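Local coordinates for transcriptional regulator URE2 (PDB 1K0A), which represses nitrogen catabolic genes in yeast by holding GATA transcriptional activators in the cytoplasm, and has glutathione peroxidase activity, at residues A[24-29]-A[47-52]; A[66-71]-A[84-89]. All blocks are in the same frame, centred on the assembly; numbering follows the deposited sequence.

Contact 1: residues A[24-29]-A[47-52]; sequences SHRSAP and TIFLDF. With GTX (S-hexylglutathione), chain C.
R26 and F49 both turn CG opposite their own carbonyl carbon, at chi1 -48° and -62°. They meet in the thioredoxin-like N-terminal domain of the GST-like part of URE2, which this chain comprises. Strands 20-24 and 45-49 run parallel here, joined through helix 29-41 in a beta-alpha-beta crossover. The R26 side chain runs extended from CG to NE over the F49 ring, and a final turn at NE lays the guanidinium nearly flat on it. The planes are 20° apart and the centres 4.3 Å apart. This is an off-centre cation-pi stack: NH1 sits toward the rim, 3.7 Å from F49 CG. The R26 CG methylene adds a carbon contact with F49 CD2. T47 CG2 lies over the opposite face of the ring, so F49 is held between a methyl group and a guanidinium. At its edge the ring meets the backbone carbon of H25.

S24 takes both backbone bonds at the end of the strand pairing. Its N donates to I48 O at 3.0 Å, and L50 N donates to S24 O at 3.1 Å. The CA-H of F49 also points at S24 O.

Past S24 the chain leaves the sheet in a type I turn from H25 to A28, closed by A28 N bonding to H25 O. A28 is the N-cap of helix 29-41. This turn brings A28 and P29 against S-hexylglutathione: A28 CB is 3.6 Å from the sulfur SG2, and P29 CD touches the end of the hexyl chain. On the other segment, F52 meets the ring of the glutathione-binding H57. The F52 ring has the ligand carboxylate oxygen O32 over one face, 3.5 Å from CE2. F52 CE1 lies 3.9 Å from H25 ND1.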
loop_
_atom_site.group_PDB
_atom_site.type_symbol
_atom_site.label_atom_id
_atom_site.label_comp_id
_atom_site.label_asym_id
_atom_site.label_seq_id
_atom_site.Cartn_x
_atom_site.Cartn_y
_atom_site.Cartn_z
ATOM N N SER A 24 11.474 -1.032 14.121
ATOM C CA SER A 24 11.327 0.283 13.526
ATOM C C SER A 24 12.647 1.011 13.447
ATOM O O SER A 24 13.713 0.420 13.636
ATOM C CB SER A 24 10.332 1.110 14.354
ATOM O OG SER A 24 10.000 2.330 13.715
ATOM N N HIS A 25 12.558 2.299 13.142
ATOM C CA HIS A 25 13.722 3.159 13.059
ATOM C C HIS A 25 13.347 4.534 13.612
ATOM O O HIS A 25 12.204 4.977 13.477
ATOM C CB HIS A 25 14.202 3.298 11.626
ATOM C CG HIS A 25 15.530 3.968 11.520
ATOM N ND1 HIS A 25 16.704 3.265 11.351
ATOM C CD2 HIS A 25 15.883 5.269 11.658
ATOM C CE1 HIS A 25 17.724 4.104 11.392
ATOM N NE2 HIS A 25 17.253 5.325 11.579
ATOM N N ARG A 26 14.310 5.206 14.229
ATOM C CA ARG A 26 14.075 6.512 14.829
ATOM C C ARG A 26 13.657 7.570 13.804
ATOM O O ARG A 26 13.000 8.552 14.148
ATOM C CB ARG A 26 15.339 6.954 15.571
ATOM C CG ARG A 26 15.899 5.851 16.468
ATOM C CD ARG A 26 17.307 6.149 16.974
ATOM N NE ARG A 26 17.833 5.033 17.759
ATOM C CZ ARG A 26 17.283 4.584 18.885
ATOM N NH1 ARG A 26 16.185 5.161 19.370
ATOM N NH2 ARG A 26 17.819 3.548 19.520
ATOM N N SER A 27 14.029 7.356 12.547
ATOM C CA SER A 27 13.695 8.286 11.473
ATOM C C SER A 27 12.715 7.653 10.486
ATOM O O SER A 27 12.638 8.058 9.324
ATOM C CB SER A 27 14.971 8.695 10.729
ATOM O OG SER A 27 15.921 9.265 11.614
ATOM N N ALA A 28 11.970 6.654 10.949
ATOM C CA ALA A 28 11.015 5.956 10.093
ATOM C C ALA A 28 9.585 6.340 10.423
ATOM O O ALA A 28 8.988 5.791 11.347
ATOM C CB ALA A 28 11.196 4.451 10.234
ATOM N N PRO A 29 9.013 7.299 9.677
ATOM C CA PRO A 29 7.631 7.688 9.970
ATOM C C PRO A 29 6.731 6.456 9.901
ATOM O O PRO A 29 5.870 6.258 10.759
ATOM C CB PRO A 29 7.322 8.711 8.875
ATOM C CG PRO A 29 8.671 9.315 8.592
ATOM C CD PRO A 29 9.566 8.106 8.575
ATOM N N THR A 47 9.737 -1.918 21.253
ATOM C CA THR A 47 10.245 -1.560 19.944
ATOM C C THR A 47 11.739 -1.813 19.834
ATOM O O THR A 47 12.493 -1.558 20.771
ATOM C CB THR A 47 9.974 -0.068 19.655
ATOM O OG1 THR A 47 8.563 0.178 19.703
ATOM C CG2 THR A 47 10.512 0.323 18.293
ATOM N N ILE A 48 12.156 -2.326 18.683
ATOM C CA ILE A 48 13.559 -2.581 18.420
ATOM C C ILE A 48 13.959 -1.690 17.261
ATOM O O ILE A 48 13.496 -1.883 16.136
ATOM C CB ILE A 48 13.808 -4.050 18.035
ATOM C CG1 ILE A 48 13.643 -4.934 19.269
ATOM C CG2 ILE A 48 15.208 -4.211 17.447
ATOM C CD1 ILE A 48 13.808 -6.409 18.999
ATOM N N PHE A 49 14.800 -0.701 17.545
ATOM C CA PHE A 49 15.277 0.218 16.517
ATOM C C PHE A 49 16.504 -0.371 15.862
ATOM O O PHE A 49 17.607 -0.306 16.410
ATOM C CB PHE A 49 15.623 1.581 17.114
ATOM C CG PHE A 49 14.458 2.269 17.742
ATOM C CD1 PHE A 49 14.163 2.077 19.086
ATOM C CD2 PHE A 49 13.619 3.074 16.979
ATOM C CE1 PHE A 49 13.042 2.677 19.662
ATOM C CE2 PHE A 49 12.497 3.677 17.542
ATOM C CZ PHE A 49 12.206 3.479 18.887
ATOM N N LEU A 50 16.304 -0.962 14.693
ATOM C CA LEU A 50 17.397 -1.571 13.960
ATOM C C LEU A 50 18.421 -0.532 13.530
ATOM O O LEU A 50 18.101 0.651 13.381
ATOM C CB LEU A 50 16.870 -2.287 12.719
ATOM C CG LEU A 50 15.997 -3.524 12.892
ATOM C CD1 LEU A 50 15.580 -4.027 11.522
ATOM C CD2 LEU A 50 16.765 -4.601 13.634
ATOM N N ASP A 51 19.658 -0.987 13.345
ATOM C CA ASP A 51 20.748 -0.132 12.886
ATOM C C ASP A 51 21.245 -0.765 11.596
ATOM O O ASP A 51 21.972 -1.765 11.620
ATOM C CB ASP A 51 21.886 -0.081 13.909
ATOM C CG ASP A 51 23.010 0.857 13.482
ATOM O OD1 ASP A 51 23.608 0.625 12.406
ATOM O OD2 ASP A 51 23.292 1.828 14.219
ATOM N N PHE A 52 20.842 -0.186 10.470
ATOM C CA PHE A 52 21.228 -0.711 9.169
ATOM C C PHE A 52 22.725 -0.590 8.901
ATOM O O PHE A 52 23.295 -1.409 8.174
ATOM C CB PHE A 52 20.419 -0.021 8.064
ATOM C CG PHE A 52 18.938 -0.305 8.129
ATOM C CD1 PHE A 52 18.155 0.222 9.161
ATOM C CD2 PHE A 52 18.329 -1.120 7.176
ATOM C CE1 PHE A 52 16.788 -0.062 9.241
ATOM C CE2 PHE A 52 16.963 -1.413 7.245
ATOM C CZ PHE A 52 16.192 -0.883 8.280
HETATM N N1 GTX C . 6.125 0.164 1.953
HETATM C CA1 GTX C . 6.890 0.078 3.289
HETATM C C1 GTX C . 5.885 0.214 4.411
HETATM O O11 GTX C . 6.062 -0.434 5.460
HETATM O O12 GTX C . 4.798 1.043 4.223
HETATM C CB1 GTX C . 7.982 1.205 3.316
HETATM C CG1 GTX C . 8.834 1.218 4.632
HETATM C CD1 GTX C . 10.060 2.056 4.467
HETATM O OE1 GTX C . 10.217 2.839 3.481
HETATM N N2 GTX C . 10.962 1.905 5.451
HETATM C CA2 GTX C . 12.221 2.660 5.427
HETATM C C2 GTX C . 13.439 1.653 5.589
HETATM O O2 GTX C . 13.329 0.643 6.259
HETATM C CB2 GTX C . 12.317 3.640 6.659
HETATM S SG2 GTX C . 11.004 4.887 6.687
HETATM C C1S GTX C . 11.008 5.708 5.050
HETATM C C2S GTX C . 12.307 6.464 4.791
HETATM C C3S GTX C . 12.163 7.720 3.942
HETATM C C4S GTX C . 12.886 9.017 4.366
HETATM C C5S GTX C . 12.638 9.519 5.816
HETATM C C6S GTX C . 11.211 10.029 6.121
HETATM N N3 GTX C . 14.542 1.939 4.961
HETATM C CA3 GTX C . 14.851 1.433 3.615
HETATM C C3 GTX C . 16.252 0.934 3.577
HETATM O O31 GTX C . 16.813 0.432 2.554
HETATM O O32 GTX C . 16.894 1.058 4.741
#

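Contact 2: residues A[66-71]-A[84-89]; sequences NPNARV and IWESGA. With GTX (S-hexylglutathione), chain C.
N66 opens the segment by crossing W85 at about a right angle. Its amide plane is turned 25° from the indole plane, and OD1 lies close to W85 CB, at 3.1 Å. OD1 also accepts from N68 N at 3.0 Å, which makes an Asx turn. The donor stands above the carbonyl plane and does not lie on a lone pair. A type I turn spans N66 to A69, with A69 N bonded to N66 O.

P67 follows and lays its ring over one face of W85. CD stands above the five-membered ring, 3.6 Å from its centroid, in a CH-pi contact. CG reaches the benzo side near CZ2. W85 presents this face with CG set between its backbone N and carbonyl carbon, at chi1 41°. N68 brings CB up to W85 CE3. W121 and F124 of the second subunit also meet the indole edge-to-face.

These are two parts of the glutathione site of the thioredoxin-like GST domain. One is the loop before strand 73-76. The other is the start of helix 87-102, where E86 is the N-cap.

The R70 side chain bends at chi2 and reaches the glycyl carboxylate of S-hexylglutathione. Carboxylate oxygen O31 lies over one face of the R70 guanidinium, 2.9 Å from NH2. V71 then pairs with the ligand backbone in both directions. Its N donates to O2 at 3.0 Å, almost straight at 175°, and its O accepts from N2.

The other segment holds the gamma-glutamyl end at both its charged groups. E86 OE2 takes the amino group N1 at 2.7 Å. S87 N donates to carboxylate oxygen O11, while S87 OG donates to O12 at 2.8 Å and also bonds to K33 NZ.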
loop_
_atom_site.group_PDB
_atom_site.type_symbol
_atom_site.label_atom_id
_atom_site.label_comp_id
_atom_site.label_asym_id
_atom_site.label_seq_id
_atom_site.Cartn_x
_atom_site.Cartn_y
_atom_site.Cartn_z
ATOM N N ASN A 66 10.513 -10.095 7.879
ATOM C CA ASN A 66 10.186 -9.277 6.715
ATOM C C ASN A 66 11.153 -9.604 5.574
ATOM O O ASN A 66 12.319 -9.196 5.589
ATOM C CB ASN A 66 10.260 -7.786 7.049
ATOM C CG ASN A 66 9.962 -6.902 5.843
ATOM O OD1 ASN A 66 9.402 -7.350 4.841
ATOM N ND2 ASN A 66 10.326 -5.636 5.943
ATOM N N PRO A 67 10.677 -10.351 4.567
ATOM C CA PRO A 67 11.519 -10.723 3.425
ATOM C C PRO A 67 12.104 -9.519 2.676
ATOM O O PRO A 67 13.093 -9.646 1.956
ATOM C CB PRO A 67 10.572 -11.548 2.556
ATOM C CG PRO A 67 9.225 -10.964 2.865
ATOM C CD PRO A 67 9.280 -10.777 4.358
ATOM N N ASN A 68 11.489 -8.356 2.872
ATOM C CA ASN A 68 11.894 -7.113 2.223
ATOM C C ASN A 68 13.085 -6.429 2.911
ATOM O O ASN A 68 13.744 -5.561 2.325
ATOM C CB ASN A 68 10.707 -6.152 2.201
ATOM C CG ASN A 68 10.853 -5.073 1.162
ATOM O OD1 ASN A 68 10.229 -4.024 1.262
ATOM N ND2 ASN A 68 11.664 -5.329 0.146
ATOM N N ALA A 69 13.338 -6.808 4.158
ATOM C CA ALA A 69 14.451 -6.248 4.916
ATOM C C ALA A 69 14.298 -4.756 5.217
ATOM O O ALA A 69 15.287 -4.033 5.302
ATOM C CB ALA A 69 15.764 -6.503 4.172
ATOM N N ARG A 70 13.058 -4.305 5.375
ATOM C CA ARG A 70 12.772 -2.906 5.681
ATOM C C ARG A 70 11.903 -2.847 6.927
ATOM O O ARG A 70 11.349 -3.860 7.352
ATOM C CB ARG A 70 12.026 -2.238 4.511
ATOM C CG ARG A 70 12.920 -1.599 3.438
ATOM C CD ARG A 70 14.099 -2.491 3.094
ATOM N NE ARG A 70 14.979 -1.935 2.063
ATOM C CZ ARG A 70 16.190 -2.412 1.782
ATOM N NH1 ARG A 70 16.677 -3.452 2.459
ATOM N NH2 ARG A 70 16.910 -1.862 0.817
ATOM N N VAL A 71 11.797 -1.668 7.526
ATOM C CA VAL A 71 10.951 -1.504 8.699
ATOM C C VAL A 71 9.776 -0.644 8.260
ATOM O O VAL A 71 9.890 0.117 7.296
ATOM C CB VAL A 71 11.699 -0.812 9.858
ATOM C CG1 VAL A 71 12.805 -1.719 10.355
ATOM C CG2 VAL A 71 12.253 0.545 9.402
ATOM N N ILE A 84 4.261 -9.807 10.445
ATOM C CA ILE A 84 3.601 -9.017 9.422
ATOM C C ILE A 84 4.538 -7.899 8.995
ATOM O O ILE A 84 5.110 -7.212 9.843
ATOM C CB ILE A 84 2.279 -8.366 9.911
ATOM C CG1 ILE A 84 1.314 -9.416 10.486
ATOM C CG2 ILE A 84 1.613 -7.656 8.742
ATOM C CD1 ILE A 84 1.382 -9.566 12.009
ATOM N N TRP A 85 4.714 -7.726 7.687
ATOM C CA TRP A 85 5.576 -6.663 7.192
ATOM C C TRP A 85 4.697 -5.704 6.420
ATOM O O TRP A 85 3.533 -6.015 6.185
ATOM C CB TRP A 85 6.725 -7.209 6.326
ATOM C CG TRP A 85 6.352 -8.306 5.390
ATOM C CD1 TRP A 85 5.902 -9.553 5.728
ATOM C CD2 TRP A 85 6.402 -8.270 3.959
ATOM N NE1 TRP A 85 5.667 -10.293 4.597
ATOM C CE2 TRP A 85 5.962 -9.534 3.495
ATOM C CE3 TRP A 85 6.773 -7.296 3.023
ATOM C CZ2 TRP A 85 5.886 -9.853 2.129
ATOM C CZ3 TRP A 85 6.698 -7.615 1.657
ATOM C CH2 TRP A 85 6.254 -8.887 1.228
ATOM N N GLU A 86 5.252 -4.556 6.029
ATOM C CA GLU A 86 4.505 -3.499 5.344
ATOM C C GLU A 86 3.550 -2.843 6.362
ATOM O O GLU A 86 2.641 -3.493 6.891
ATOM C CB GLU A 86 3.718 -4.039 4.141
ATOM C CG GLU A 86 4.575 -4.289 2.907
ATOM C CD GLU A 86 5.176 -3.012 2.313
ATOM O OE1 GLU A 86 6.371 -3.035 1.952
ATOM O OE2 GLU A 86 4.461 -1.990 2.192
ATOM N N SER A 87 3.780 -1.558 6.628
ATOM C CA SER A 87 2.985 -0.779 7.582
ATOM C C SER A 87 1.476 -0.861 7.362
ATOM O O SER A 87 0.706 -0.944 8.324
ATOM C CB SER A 87 3.424 0.698 7.567
ATOM O OG SER A 87 3.071 1.359 6.356
ATOM N N GLY A 88 1.061 -0.843 6.097
ATOM C CA GLY A 88 -0.354 -0.926 5.776
ATOM C C GLY A 88 -0.975 -2.273 6.106
ATOM O O GLY A 88 -2.138 -2.346 6.490
ATOM N N ALA A 89 -0.210 -3.349 5.961
ATOM C CA ALA A 89 -0.741 -4.680 6.257
ATOM C C ALA A 89 -0.835 -4.833 7.763
ATOM O O ALA A 89 -1.782 -5.430 8.279
ATOM C CB ALA A 89 0.154 -5.774 5.653
HETATM N N1 GTX C . 6.125 0.164 1.953
HETATM C CA1 GTX C . 6.890 0.078 3.289
HETATM C C1 GTX C . 5.885 0.214 4.411
HETATM O O11 GTX C . 6.062 -0.434 5.460
HETATM O O12 GTX C . 4.798 1.043 4.223
HETATM C CB1 GTX C . 7.982 1.205 3.316
HETATM C CG1 GTX C . 8.834 1.218 4.632
HETATM C CD1 GTX C . 10.060 2.056 4.467
HETATM O OE1 GTX C . 10.217 2.839 3.481
HETATM N N2 GTX C . 10.962 1.905 5.451
HETATM C CA2 GTX C . 12.221 2.660 5.427
HETATM C C2 GTX C . 13.439 1.653 5.589
HETATM O O2 GTX C . 13.329 0.643 6.259
HETATM C CB2 GTX C . 12.317 3.640 6.659
HETATM S SG2 GTX C . 11.004 4.887 6.687
HETATM C C1S GTX C . 11.008 5.708 5.050
HETATM C C2S GTX C . 12.307 6.464 4.791
HETATM C C3S GTX C . 12.163 7.720 3.942
HETATM C C4S GTX C . 12.886 9.017 4.366
HETATM C C5S GTX C . 12.638 9.519 5.816
HETATM C C6S GTX C . 11.211 10.029 6.121
HETATM N N3 GTX C . 14.542 1.939 4.961
HETATM C CA3 GTX C . 14.851 1.433 3.615
HETATM C C3 GTX C . 16.252 0.934 3.577
HETATM O O31 GTX C . 16.813 0.432 2.554
HETATM O O32 GTX C . 16.894 1.058 4.741
#

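How the contacts relate
Contact 1 and contact 2 lie in series along the chain, with centres about 13 Å apart. Both reach the same four-stranded sheet and the same S-hexylglutathione. They meet mainly at V71. V71 CB packs on S24 CA at 3.8 Å, and V71 CG1 packs on L50 CD1 at the same distance. F52 CE2 also lies 3.7 Å from A69 O. The work on the ligand is divided. Residues 24-29 border its sulfur and hexyl tail, while residues 84-89 bind its gamma-glutamyl end. V71 binds the peptide atoms N2 and O2 between. R70 and F52 approach different oxygens of the glycyl carboxylate, O31 and O32, so both contacts share that end.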